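Local coordinates for protein putative sugar isomerase (Parabacteroides distasonis, PDB 3LMZ) that is of unconfirmed function but, as a putative sugar isomerase with a TIM-barrel fold, probably interconverts sugars or sugar derivatives, at residues Leu54-Ile63 against Phe95-Val103; Leu39-Lys50 against Ala72-Pro82. All blocks are in the same frame, centred on the assembly; numbering follows the deposited sequence. Where two conformers were deposited one is given.

Contact 1. Residues Leu54-Ile63 against Phe95-Val103; sequences LPLNSTDEQI and FDYAKRVGV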
loop_
_atom_site.group_PDB
_atom_site.type_symbol
_atom_site.label_atom_id
_atom_site.label_comp_id
_atom_site.label_asym_id
_atom_site.label_seq_id
_atom_site.Cartn_x
_atom_site.Cartn_y
_atom_site.Cartn_z
ATOM N N LEU A 54 14.641 -21.949 6.136
ATOM C CA LEU A 54 15.986 -22.500 6.062
ATOM C C LEU A 54 16.295 -23.145 7.420
ATOM O O LEU A 54 16.807 -22.476 8.345
ATOM C CB LEU A 54 17.012 -21.438 5.737
ATOM C CG LEU A 54 18.452 -21.916 5.484
ATOM C CD1 LEU A 54 18.511 -22.827 4.252
ATOM C CD2 LEU A 54 19.427 -20.733 5.350
ATOM N N PRO A 55 15.983 -24.425 7.549
ATOM C CA PRO A 55 16.221 -25.102 8.828
ATOM C C PRO A 55 17.670 -25.056 9.272
ATOM O O PRO A 55 18.585 -25.058 8.423
ATOM C CB PRO A 55 15.760 -26.524 8.572
ATOM C CG PRO A 55 14.746 -26.360 7.474
ATOM C CD PRO A 55 15.296 -25.304 6.600
ATOM N N LEU A 56 17.862 -25.082 10.597
ATOM C CA LEU A 56 19.180 -24.942 11.177
ATOM C C LEU A 56 20.150 -26.065 10.755
ATOM O O LEU A 56 21.343 -25.840 10.708
ATOM C CB LEU A 56 19.116 -24.782 12.689
ATOM C CG LEU A 56 18.928 -23.344 13.169
ATOM C CD1 LEU A 56 17.555 -22.783 12.740
ATOM C CD2 LEU A 56 19.192 -23.283 14.706
ATOM N N ASN A 57 19.658 -27.235 10.418
ATOM C CA ASN A 57 20.540 -28.315 10.016
ATOM C C ASN A 57 20.643 -28.451 8.503
ATOM O O ASN A 57 21.041 -29.494 8.015
ATOM C CB ASN A 57 20.113 -29.618 10.708
ATOM C CG ASN A 57 20.405 -29.563 12.190
ATOM O OD1 ASN A 57 21.529 -29.254 12.586
ATOM N ND2 ASN A 57 19.384 -29.779 13.009
ATOM N N SER A 58 20.258 -27.408 7.760
ATOM C CA SER A 58 20.401 -27.438 6.322
ATOM C C SER A 58 21.849 -27.720 5.938
ATOM O O SER A 58 22.793 -27.286 6.649
ATOM C CB SER A 58 19.881 -26.144 5.662
ATOM O OG SER A 58 18.509 -25.962 5.891
ATOM N N THR A 59 22.048 -28.467 4.861
ATOM C CA THR A 59 23.391 -28.768 4.403
ATOM C C THR A 59 24.048 -27.572 3.748
ATOM O O THR A 59 23.366 -26.591 3.343
ATOM C CB THR A 59 23.386 -29.948 3.361
ATOM O OG1 THR A 59 22.750 -29.459 2.174
ATOM C CG2 THR A 59 22.686 -31.193 3.876
ATOM N N ASP A 60 25.345 -27.668 3.530
ATOM C CA ASP A 60 26.056 -26.577 2.829
ATOM C C ASP A 60 25.418 -26.336 1.460
ATOM O O ASP A 60 25.217 -25.186 1.033
ATOM C CB ASP A 60 27.536 -26.856 2.662
ATOM C CG ASP A 60 28.310 -26.826 3.951
ATOM O OD1 ASP A 60 27.758 -26.492 4.992
ATOM O OD2 ASP A 60 29.519 -27.111 3.889
ATOM N N GLU A 61 25.100 -27.425 0.758
ATOM C CA GLU A 61 24.490 -27.327 -0.574
ATOM C C GLU A 61 23.116 -26.673 -0.480
ATOM O O GLU A 61 22.760 -25.794 -1.297
ATOM C CB GLU A 61 24.415 -28.719 -1.240
ATOM C CG GLU A 61 23.810 -28.645 -2.611
ATOM C CD GLU A 61 23.984 -29.907 -3.413
ATOM O OE1 GLU A 61 25.121 -30.366 -3.563
ATOM O OE2 GLU A 61 22.956 -30.435 -3.951
ATOM N N GLN A 62 22.308 -27.073 0.513
ATOM C CA GLN A 62 21.011 -26.409 0.724
ATOM C C GLN A 62 21.125 -24.910 1.013
ATOM O O GLN A 62 20.304 -24.138 0.554
ATOM C CB GLN A 62 20.216 -27.116 1.818
ATOM C CG GLN A 62 19.666 -28.480 1.395
ATOM C CD GLN A 62 18.954 -29.160 2.576
ATOM O OE1 GLN A 62 19.448 -29.146 3.712
ATOM N NE2 GLN A 62 17.843 -29.816 2.286
ATOM N N ILE A 63 22.142 -24.532 1.787
ATOM C CA ILE A 63 22.414 -23.103 2.052
ATOM C C ILE A 63 22.779 -22.354 0.787
ATOM O O ILE A 63 22.246 -21.277 0.527
ATOM C CB ILE A 63 23.444 -22.915 3.206
ATOM C CG1 ILE A 63 22.805 -23.460 4.489
ATOM C CG2 ILE A 63 23.849 -21.472 3.370
ATOM C CD1 ILE A 63 23.785 -23.588 5.626
ATOM N N PHE A 95 24.672 -19.689 16.662
ATOM C CA PHE A 95 25.822 -18.918 16.209
ATOM C C PHE A 95 26.488 -19.688 15.057
ATOM O O PHE A 95 26.897 -19.072 14.078
ATOM C CB PHE A 95 26.772 -18.601 17.383
ATOM C CG PHE A 95 26.428 -17.361 18.111
ATOM C CD1 PHE A 95 25.406 -17.366 19.024
ATOM C CD2 PHE A 95 27.072 -16.174 17.853
ATOM C CE1 PHE A 95 25.077 -16.205 19.708
ATOM C CE2 PHE A 95 26.766 -15.011 18.527
ATOM C CZ PHE A 95 25.732 -15.029 19.459
ATOM N N ASP A 96 26.628 -20.998 15.180
ATOM C CA ASP A 96 27.267 -21.735 14.090
ATOM C C ASP A 96 26.412 -21.643 12.803
ATOM O O ASP A 96 26.920 -21.378 11.709
ATOM C CB ASP A 96 27.540 -23.182 14.503
ATOM C CG ASP A 96 28.147 -23.989 13.391
ATOM O OD1 ASP A 96 29.178 -23.585 12.827
ATOM O OD2 ASP A 96 27.551 -25.033 13.067
ATOM N N TYR A 97 25.095 -21.758 12.958
ATOM C CA TYR A 97 24.176 -21.595 11.822
ATOM C C TYR A 97 24.329 -20.215 11.169
ATOM O O TYR A 97 24.531 -20.101 9.952
ATOM C CB TYR A 97 22.782 -21.816 12.346
ATOM C CG TYR A 97 21.624 -21.384 11.442
ATOM C CD1 TYR A 97 21.260 -22.120 10.321
ATOM C CD2 TYR A 97 20.774 -20.362 11.856
ATOM C CE1 TYR A 97 20.117 -21.785 9.581
ATOM C CE2 TYR A 97 19.624 -19.994 11.122
ATOM C CZ TYR A 97 19.283 -20.704 10.016
ATOM O OH TYR A 97 18.101 -20.375 9.383
ATOM N N ALA A 98 24.362 -19.145 11.985
ATOM C CA ALA A 98 24.577 -17.832 11.398
ATOM C C ALA A 98 25.866 -17.756 10.548
ATOM O O ALA A 98 25.905 -17.196 9.484
ATOM C CB ALA A 98 24.562 -16.766 12.436
ATOM N N LYS A 99 26.919 -18.350 11.091
ATOM C CA LYS A 99 28.197 -18.318 10.379
ATOM C C LYS A 99 28.097 -19.080 9.068
ATOM O O LYS A 99 28.610 -18.642 8.027
ATOM C CB LYS A 99 29.304 -18.919 11.270
ATOM C CG LYS A 99 30.692 -18.948 10.630
ATOM C CD LYS A 99 31.799 -19.279 11.627
ATOM C CE LYS A 99 33.170 -19.292 10.962
ATOM N NZ LYS A 99 34.250 -19.595 11.942
ATOM N N ARG A 100 27.454 -20.247 9.126
ATOM C CA ARG A 100 27.292 -21.081 7.925
ATOM C C ARG A 100 26.440 -20.384 6.839
ATOM O O ARG A 100 26.641 -20.573 5.665
ATOM C CB ARG A 100 26.657 -22.412 8.281
ATOM C CG ARG A 100 27.573 -23.324 9.105
ATOM C CD ARG A 100 26.972 -24.688 9.485
ATOM N NE ARG A 100 26.752 -25.495 8.305
ATOM C CZ ARG A 100 25.568 -25.963 7.873
ATOM N NH1 ARG A 100 24.441 -25.815 8.595
ATOM N NH2 ARG A 100 25.553 -26.630 6.732
ATOM N N VAL A 101 25.465 -19.596 7.279
ATOM C CA VAL A 101 24.508 -18.902 6.393
ATOM C C VAL A 101 25.159 -17.604 5.900
ATOM O O VAL A 101 24.694 -17.019 4.938
ATOM C CB VAL A 101 23.150 -18.639 7.136
ATOM C CG1 VAL A 101 22.188 -17.788 6.322
ATOM C CG2 VAL A 101 22.473 -19.981 7.409
ATOM N N GLY A 102 26.246 -17.143 6.537
ATOM C CA GLY A 102 26.986 -15.959 6.095
ATOM C C GLY A 102 26.413 -14.633 6.547
ATOM O O GLY A 102 26.596 -13.630 5.870
ATOM N N VAL A 103 25.648 -14.606 7.650
ATOM C CA VAL A 103 25.165 -13.354 8.241
ATOM C C VAL A 103 25.979 -12.985 9.499
ATOM O O VAL A 103 26.724 -13.823 10.040
ATOM C CB VAL A 103 23.668 -13.391 8.569
ATOM C CG1 VAL A 103 22.868 -13.635 7.285
ATOM C CG2 VAL A 103 23.361 -14.404 9.646
HETATM O O HOH W 1 23.825 -24.866 11.176
HETATM O O HOH W 2 29.402 -26.132 7.265
#
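Y97 lies between L56 and V101, each reaching one face of its ring. The CG of L56 stands over the ring centre, 3.7 Å from the centroid and 9° off the normal, a CH-pi contact, while CD1 extends over the CE2-CZ side. Toward the rim of the opposite face, within its own helix, sits V101 CG2. With CG anti to the backbone N (chi1 166°), the ring extends toward the 54-56 loop and carries its hydroxyl to a buried carbonyl: Y97 OH donates to L54 O at 2.7 Å, in the carbonyl plane. A tyrosine suits this place, offering both an apolar face and a polar end. A phenylalanine in its place would probably keep the leucine packing but leave the carbonyl of L54 without this donor. In this TIM barrel the pairing joins two neighbouring outer helices, 60-72 at its N-terminal end and 88-101 at its C-terminal end, together with the loop that follows strand 46-49. Nearly one turn beyond Y97, the bend of R100 at chi3 (66°) turns its guanidinium toward the start of the first helix. NH1 and NH2 both grip S58 O, at 2.9 and 2.8 Å, in the guanidinium plane. NH2 also forms a salt bridge with D60 OD1 (2.8 Å), meeting its anti side, the carboxylate turned modestly from the guanidinium plane. An arginine suits this role, its flat end offering several N-H groups in one plane; water 1 links NH1 to L56 O and water 2 links NE to D60 OD1. I63 crosses R100 at about a right angle, its CD1 over one guanidinium face, 3.7 Å from R100 CZ. T59 and Q62 close the helix start as a capping box. L54 CD2 meets V101 CG2 tip to tip at 3.8 Å.

Contact 2. Residues Leu39-Lys50 against Ala72-Pro82; sequences LERLDIHYLCIK and AHKVTGYAVGP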
loop_
_atom_site.group_PDB
_atom_site.type_symbol
_atom_site.label_atom_id
_atom_site.label_comp_id
_atom_site.label_asym_id
_atom_site.label_seq_id
_atom_site.Cartn_x
_atom_site.Cartn_y
_atom_site.Cartn_z
ATOM N N LEU A 39 8.068 -10.686 -2.136
ATOM C CA LEU A 39 9.025 -9.580 -1.953
ATOM C C LEU A 39 9.425 -8.953 -3.295
ATOM O O LEU A 39 9.554 -7.739 -3.406
ATOM C CB LEU A 39 10.311 -10.035 -1.202
ATOM C CG LEU A 39 10.257 -10.015 0.341
ATOM C CD1 LEU A 39 9.174 -10.881 0.902
ATOM C CD2 LEU A 39 11.621 -10.438 0.868
ATOM N N GLU A 40 9.713 -9.789 -4.265
ATOM C CA GLU A 40 10.132 -9.340 -5.592
ATOM C C GLU A 40 9.081 -8.366 -6.173
ATOM O O GLU A 40 9.395 -7.302 -6.676
ATOM C CB GLU A 40 10.356 -10.525 -6.539
ATOM C CG GLU A 40 10.904 -10.232 -7.875
ATOM C CD GLU A 40 11.254 -11.516 -8.605
ATOM O OE1 GLU A 40 10.511 -12.509 -8.478
ATOM O OE2 GLU A 40 12.254 -11.545 -9.361
ATOM N N ARG A 41 7.807 -8.764 -6.110
ATOM C CA ARG A 41 6.702 -7.960 -6.654
ATOM C C ARG A 41 6.548 -6.629 -5.853
ATOM O O ARG A 41 6.154 -5.652 -6.427
ATOM C CB ARG A 41 5.378 -8.755 -6.644
ATOM C CG ARG A 41 5.294 -9.881 -7.642
ATOM C CD ARG A 41 3.855 -10.463 -7.683
ATOM N NE ARG A 41 2.918 -9.512 -8.283
ATOM C CZ ARG A 41 1.590 -9.608 -8.219
ATOM N NH1 ARG A 41 1.040 -10.630 -7.605
ATOM N NH2 ARG A 41 0.808 -8.708 -8.776
ATOM N N LEU A 42 6.843 -6.673 -4.553
ATOM C CA LEU A 42 6.816 -5.473 -3.715
ATOM C C LEU A 42 8.049 -4.606 -3.750
ATOM O O LEU A 42 8.097 -3.580 -3.112
ATOM C CB LEU A 42 6.554 -5.839 -2.256
ATOM C CG LEU A 42 5.246 -6.506 -1.918
ATOM C CD1 LEU A 42 5.363 -7.158 -0.503
ATOM C CD2 LEU A 42 4.131 -5.509 -2.014
ATOM N N ASP A 43 9.047 -4.971 -4.561
ATOM C CA ASP A 43 10.325 -4.246 -4.624
ATOM C C ASP A 43 11.053 -4.191 -3.289
ATOM O O ASP A 43 11.683 -3.201 -2.939
ATOM C CB ASP A 43 10.131 -2.851 -5.210
ATOM C CG ASP A 43 11.434 -2.170 -5.672
ATOM O OD1 ASP A 43 12.377 -2.869 -6.136
ATOM O OD2 ASP A 43 11.527 -0.909 -5.569
ATOM N N ILE A 44 11.027 -5.304 -2.556
ATOM C CA ILE A 44 11.677 -5.446 -1.258
ATOM C C ILE A 44 12.865 -6.403 -1.448
ATOM O O ILE A 44 12.701 -7.480 -2.035
ATOM C CB ILE A 44 10.696 -5.987 -0.155
ATOM C CG1 ILE A 44 9.574 -4.949 0.079
ATOM C CG2 ILE A 44 11.461 -6.392 1.119
ATOM C CD1 ILE A 44 8.433 -5.411 1.016
ATOM N N HIS A 45 14.007 -6.014 -0.892
ATOM C CA HIS A 45 15.289 -6.647 -1.229
ATOM C C HIS A 45 15.948 -7.312 -0.038
ATOM O O HIS A 45 17.035 -7.800 -0.193
ATOM C CB HIS A 45 16.191 -5.583 -1.939
ATOM C CG HIS A 45 15.539 -5.100 -3.178
ATOM N ND1 HIS A 45 15.470 -5.886 -4.308
ATOM C CD2 HIS A 45 14.859 -3.966 -3.452
ATOM C CE1 HIS A 45 14.747 -5.250 -5.226
ATOM N NE2 HIS A 45 14.352 -4.093 -4.718
ATOM N N TYR A 46 15.263 -7.324 1.124
ATOM C CA TYR A 46 15.865 -7.891 2.325
ATOM C C TYR A 46 14.844 -8.764 3.062
ATOM O O TYR A 46 13.737 -8.339 3.264
ATOM C CB TYR A 46 16.369 -6.767 3.251
ATOM C CG TYR A 46 17.448 -5.942 2.589
ATOM C CD1 TYR A 46 18.737 -6.428 2.507
ATOM C CD2 TYR A 46 17.168 -4.700 2.091
ATOM C CE1 TYR A 46 19.740 -5.704 1.888
ATOM C CE2 TYR A 46 18.150 -3.969 1.439
ATOM C CZ TYR A 46 19.436 -4.485 1.364
ATOM O OH TYR A 46 20.443 -3.744 0.739
ATOM N N LEU A 47 15.324 -9.934 3.518
ATOM C CA LEU A 47 14.510 -10.917 4.217
ATOM C C LEU A 47 15.295 -11.362 5.473
ATOM O O LEU A 47 16.468 -11.737 5.380
ATOM C CB LEU A 47 14.248 -12.121 3.327
ATOM C CG LEU A 47 13.501 -13.299 3.935
ATOM C CD1 LEU A 47 12.078 -12.902 4.423
ATOM C CD2 LEU A 47 13.459 -14.546 2.990
ATOM N N CYS A 48 14.585 -11.372 6.609
ATOM C CA CYS A 48 15.135 -11.975 7.796
ATOM C C CYS A 48 14.783 -13.469 7.767
ATOM O O CYS A 48 13.621 -13.835 7.547
ATOM C CB CYS A 48 14.622 -11.296 9.058
ATOM S SG CYS A 48 15.665 -11.700 10.513
ATOM N N ILE A 49 15.793 -14.350 7.959
ATOM C CA ILE A 49 15.649 -15.762 7.646
ATOM C C ILE A 49 15.110 -16.544 8.840
ATOM O O ILE A 49 15.788 -16.585 9.895
ATOM C CB ILE A 49 17.042 -16.361 7.250
ATOM C CG1 ILE A 49 17.677 -15.577 6.083
ATOM C CG2 ILE A 49 16.907 -17.884 6.924
ATOM C CD1 ILE A 49 19.158 -15.985 5.826
ATOM N N LYS A 50 14.007 -17.288 8.620
ATOM C CA LYS A 50 13.376 -18.140 9.609
ATOM C C LYS A 50 13.613 -19.619 9.325
ATOM O O LYS A 50 13.817 -20.004 8.184
ATOM C CB LYS A 50 11.879 -17.839 9.718
ATOM C CG LYS A 50 11.522 -16.605 10.524
ATOM C CD LYS A 50 11.820 -16.635 11.966
ATOM C CE LYS A 50 11.003 -17.644 12.738
ATOM N NZ LYS A 50 11.214 -17.529 14.188
ATOM N N ALA A 72 18.169 -14.747 -7.152
ATOM C CA ALA A 72 17.358 -14.750 -8.364
ATOM C C ALA A 72 16.114 -13.848 -8.275
ATOM O O ALA A 72 15.562 -13.436 -9.308
ATOM C CB ALA A 72 16.959 -16.140 -8.704
ATOM N N HIS A 73 15.630 -13.635 -7.046
ATOM C CA HIS A 73 14.531 -12.742 -6.768
ATOM C C HIS A 73 14.951 -11.398 -6.228
ATOM O O HIS A 73 14.132 -10.642 -5.715
ATOM C CB HIS A 73 13.519 -13.445 -5.829
ATOM C CG HIS A 73 12.929 -14.663 -6.442
ATOM N ND1 HIS A 73 11.876 -14.631 -7.336
ATOM C CD2 HIS A 73 13.338 -15.949 -6.396
ATOM C CE1 HIS A 73 11.632 -15.862 -7.763
ATOM N NE2 HIS A 73 12.495 -16.682 -7.193
ATOM N N LYS A 74 16.250 -11.100 -6.322
ATOM C CA LYS A 74 16.818 -9.822 -5.896
ATOM C C LYS A 74 16.577 -9.574 -4.415
ATOM O O LYS A 74 16.457 -8.433 -4.000
ATOM C CB LYS A 74 16.316 -8.655 -6.781
ATOM C CG LYS A 74 16.836 -8.888 -8.240
ATOM C CD LYS A 74 15.877 -8.619 -9.264
ATOM C CE LYS A 74 14.771 -9.665 -9.400
ATOM N NZ LYS A 74 13.717 -9.219 -10.383
ATOM N N VAL A 75 16.713 -10.642 -3.631
ATOM C CA VAL A 75 16.611 -10.583 -2.176
ATOM C C VAL A 75 17.883 -11.085 -1.523
ATOM O O VAL A 75 18.485 -12.035 -1.963
ATOM C CB VAL A 75 15.413 -11.469 -1.668
ATOM C CG1 VAL A 75 15.376 -11.610 -0.158
ATOM C CG2 VAL A 75 14.028 -10.900 -2.212
ATOM N N THR A 76 18.271 -10.378 -0.478
ATOM C CA THR A 76 19.378 -10.708 0.424
ATOM C C THR A 76 18.808 -11.143 1.782
ATOM O O THR A 76 18.026 -10.391 2.420
ATOM C CB THR A 76 20.302 -9.472 0.640
ATOM O OG1 THR A 76 20.891 -9.107 -0.628
ATOM C CG2 THR A 76 21.396 -9.809 1.667
ATOM N N GLY A 77 19.222 -12.333 2.231
ATOM C CA GLY A 77 18.950 -12.760 3.568
ATOM C C GLY A 77 19.932 -12.065 4.496
ATOM O O GLY A 77 21.117 -12.397 4.513
ATOM N N TYR A 78 19.451 -11.104 5.295
ATOM C CA TYR A 78 20.328 -10.173 6.008
ATOM C C TYR A 78 20.656 -10.531 7.458
ATOM O O TYR A 78 21.608 -9.950 8.053
ATOM C CB TYR A 78 19.795 -8.737 5.931
ATOM C CG TYR A 78 18.673 -8.457 6.894
ATOM C CD1 TYR A 78 17.337 -8.666 6.559
ATOM C CD2 TYR A 78 18.942 -7.959 8.157
ATOM C CE1 TYR A 78 16.295 -8.405 7.502
ATOM C CE2 TYR A 78 17.925 -7.701 9.082
ATOM C CZ TYR A 78 16.586 -7.903 8.735
ATOM O OH TYR A 78 15.561 -7.686 9.640
ATOM N N ALA A 79 19.838 -11.407 8.028
ATOM C CA ALA A 79 19.986 -11.857 9.398
ATOM C C ALA A 79 19.207 -13.163 9.508
ATOM O O ALA A 79 18.478 -13.554 8.596
ATOM C CB ALA A 79 19.433 -10.793 10.352
ATOM N N VAL A 80 19.419 -13.806 10.648
ATOM C CA VAL A 80 18.628 -15.002 11.001
ATOM C C VAL A 80 17.807 -14.764 12.274
ATOM O O VAL A 80 18.323 -14.112 13.231
ATOM C CB VAL A 80 19.503 -16.287 11.195
ATOM C CG1 VAL A 80 20.148 -16.751 9.833
ATOM C CG2 VAL A 80 20.602 -16.105 12.266
ATOM N N GLY A 81 16.563 -15.268 12.259
ATOM C CA GLY A 81 15.707 -15.263 13.453
ATOM C C GLY A 81 14.440 -14.485 13.278
ATOM O O GLY A 81 14.128 -14.068 12.177
ATOM N N PRO A 82 13.715 -14.241 14.369
ATOM C CA PRO A 82 14.082 -14.647 15.721
ATOM C C PRO A 82 14.289 -16.143 15.954
ATOM O O PRO A 82 13.545 -16.974 15.482
ATOM C CB PRO A 82 12.899 -14.178 16.566
ATOM C CG PRO A 82 12.242 -13.045 15.754
ATOM C CD PRO A 82 12.546 -13.345 14.317
HETATM O O HOH W 3 13.300 -13.457 -10.675
HETATM O O HOH W 4 13.217 -8.154 -4.748
HETATM O O HOH W 5 19.241 -7.790 -2.348
#
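E40 and H73 open a contact that joins the parallel strands 46-49 and 76-85 of a beta-alpha-beta unit of the TIM barrel, helix 60-72 making the crossover. E40, extended from the end of helix 32-41, uses both carboxylate oxygens: H73 ND1 reaches OE1 at 2.8 Å from above the carboxylate plane, and K74 NZ forms a salt bridge on the anti lone pair of OE2. H45 then uses both ring nitrogens, NE2 donating to D43 OD1 and ND1 to K74 O (2.7 Å, 159°), which suits a histidine and is consistent with a proton on each nitrogen. Y46 lies beside T76, and its CB touches Y78 CD1. From H45 O to G81 N the backbones exchange five hydrogen bonds. L47 packs its CB on V75 CG1, while C48 CB lies 3.7 Å from Y78 CE1; the Y78 hydroxyl bonds D187 and S229. I49 passes close to G77, where a CB would clash with I49 CD1. G81 must be glycine too, since at its phi of 119° and psi of -169° a CB would jam against V80 O. The bent chain of K50 carries CD past G81 O and brings NZ, in the carbonyl plane, to P82 O at 2.7 Å.

Overall arrangement
Contact 2 builds part of the barrel wall, and contact 1 lies on its outside, their centres about 16 Å apart. Their segments alternate along the chain, so helix 60-72 starts in contact 1 and leads into the second strand of contact 2. The two meet directly where the helix of 95-103 packs on the strands: Y97 CE2 lies 3.5 Å from V80 CG1, and V101 CG1 lies 3.6 Å from I49 CD1. Thus I49 and V80 face the helix layer, whereas K50, after its strand, binds citrate, probably from the crystallisation liquor. That site may mark a pocket, consistent with the C-terminal strand ends where TIM barrels carry their active sites.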